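Local coordinates for RagB/SusD domain protein (Flavobacterium johnsoniae, PDB 5J5U) that probably binds chitin or chitin-derived oligosaccharides at the outer membrane, as a SusD homologue of a chitin utilization locus, at residues Q456-E459 with K460-M463. Numbering follows the deposited sequence.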
loop_
_atom_site.group_PDB
_atom_site.type_symbol
_atom_site.label_atom_id
_atom_site.label_comp_id
_atom_site.label_asym_id
_atom_site.label_seq_id
_atom_site.Cartn_x
_atom_site.Cartn_y
_atom_site.Cartn_z
ATOM N N GLN A 456 16.609 -18.310 -16.246
ATOM C CA GLN A 456 17.639 -18.423 -17.279
ATOM C C GLN A 456 19.046 -17.985 -16.820
ATOM O O GLN A 456 20.036 -18.485 -17.335
ATOM C CB GLN A 456 17.223 -17.613 -18.499
ATOM C CG GLN A 456 16.062 -18.233 -19.259
ATOM C CD GLN A 456 15.397 -17.257 -20.193
ATOM O OE1 GLN A 456 15.295 -16.056 -19.894
ATOM N NE2 GLN A 456 14.942 -17.751 -21.333
ATOM N N LYS A 457 19.117 -17.077 -15.844
ATOM C CA LYS A 457 20.372 -16.451 -15.398
ATOM C C LYS A 457 20.759 -16.800 -13.965
ATOM O O LYS A 457 21.857 -16.469 -13.519
ATOM C CB LYS A 457 20.276 -14.922 -15.486
ATOM C CG LYS A 457 20.384 -14.335 -16.866
ATOM C CD LYS A 457 20.498 -12.825 -16.748
ATOM C CE LYS A 457 19.282 -12.300 -16.011
ATOM N NZ LYS A 457 19.405 -10.855 -15.750
ATOM N N ASN A 458 19.811 -17.335 -13.206
ATOM C CA ASN A 458 20.032 -17.633 -11.798
ATOM C C ASN A 458 19.337 -18.934 -11.418
ATOM O O ASN A 458 18.699 -19.029 -10.381
ATOM C CB ASN A 458 19.543 -16.474 -10.931
ATOM C CG ASN A 458 20.078 -16.535 -9.509
ATOM O OD1 ASN A 458 20.917 -17.372 -9.180
ATOM N ND2 ASN A 458 19.594 -15.655 -8.663
ATOM N N GLU A 459 19.492 -19.944 -12.260
ATOM C CA GLU A 459 18.639 -21.130 -12.211
ATOM C C GLU A 459 18.571 -21.858 -10.867
ATOM O O GLU A 459 17.479 -22.204 -10.401
ATOM C CB GLU A 459 19.085 -22.134 -13.280
ATOM C CG GLU A 459 18.179 -23.354 -13.339
ATOM C CD GLU A 459 18.606 -24.351 -14.391
ATOM O OE1 GLU A 459 19.553 -24.052 -15.152
ATOM O OE2 GLU A 459 18.008 -25.448 -14.436
ATOM N N LYS A 460 19.725 -22.106 -10.255
ATOM C CA LYS A 460 19.786 -22.907 -9.033
ATOM C C LYS A 460 18.973 -22.290 -7.905
ATOM O O LYS A 460 18.093 -22.934 -7.343
ATOM C CB LYS A 460 21.242 -23.106 -8.587
ATOM C CG LYS A 460 21.402 -23.865 -7.263
ATOM C CD LYS A 460 22.827 -23.673 -6.694
ATOM C CE LYS A 460 23.113 -24.517 -5.450
ATOM N NZ LYS A 460 22.499 -23.984 -4.191
ATOM N N ASN A 461 19.258 -21.034 -7.604
ATOM C CA ASN A 461 18.581 -20.333 -6.528
ATOM C C ASN A 461 17.076 -20.163 -6.819
ATOM O O ASN A 461 16.233 -20.411 -5.941
ATOM C CB ASN A 461 19.263 -18.981 -6.294
ATOM C CG ASN A 461 20.717 -19.145 -5.855
ATOM O OD1 ASN A 461 21.052 -20.107 -5.171
ATOM N ND2 ASN A 461 21.586 -18.239 -6.289
ATOM N N TYR A 462 16.756 -19.806 -8.063
ATOM C CA TYR A 462 15.377 -19.742 -8.532
ATOM C C TYR A 462 14.639 -21.038 -8.161
ATOM O O TYR A 462 13.600 -21.016 -7.467
ATOM C CB TYR A 462 15.359 -19.499 -10.048
ATOM C CG TYR A 462 14.003 -19.608 -10.676
ATOM C CD1 TYR A 462 13.547 -20.822 -11.185
ATOM C CD2 TYR A 462 13.166 -18.507 -10.750
ATOM C CE1 TYR A 462 12.295 -20.929 -11.760
ATOM C CE2 TYR A 462 11.908 -18.606 -11.320
ATOM C CZ TYR A 462 11.475 -19.812 -11.823
ATOM O OH TYR A 462 10.221 -19.900 -12.382
ATOM N N MET A 463 15.219 -22.167 -8.569
ATOM C CA MET A 463 14.628 -23.471 -8.289
ATOM C C MET A 463 14.549 -23.788 -6.790
ATOM O O MET A 463 13.587 -24.440 -6.353
ATOM C CB MET A 463 15.419 -24.572 -9.004
ATOM C CG MET A 463 15.214 -24.605 -10.522
ATOM S SD MET A 463 13.469 -24.528 -10.975
ATOM C CE MET A 463 12.893 -26.123 -10.360
#
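A chi1 of -164° swings the amide of N458 away from its own nitrogen, while that of N461 lies beside its own backbone N, and the two carboxamides are thereby carried to the same flank of a new helical turn. There OD1 of N458 receives ND2 of N461 at 3.1 Å. The bond is weak, its N-H...O angle being 129°, and the amide planes stand 89° apart, so one group meets the other crosswise. The N458 amide is held more firmly from elsewhere: its ND2 donates to the carbonyl of P138 and, weakly, to E454, while Y140 packs on both asparagines.

This is a compact example of two helices separated by one non-helical residue. N458 leaves helical geometry at the end of helix 452-457 and occupies the N-cap position of helix 459-468, yet its side chain does not cap; what it gives the new helix across this turn is its carbonyl. Its O accepts N of Y462 at 3.1 Å, and one step on O of E459 accepts N of M463 at 2.9 Å. Together they form the first i to i+4 pairs of the helix, in a mostly helical chain of the SusD-like family.

Side-chain carbons pack against the same acceptors: CB of Y462 lies 3.4 Å from O of N458, and CG of M463 reaches to 3.3 Å from O of E459. Replacing N458 by alanine removes the amide, which would probably leave the P138 carbonyl without this donor, E454 without its weak partner and the N461 amide freer to turn. Beyond the turn, the Y462 side chain touches E454 and M455 of helix 452-457, its OH bonded to N473, whereas K460 bends at its end into a salt bridge with E464.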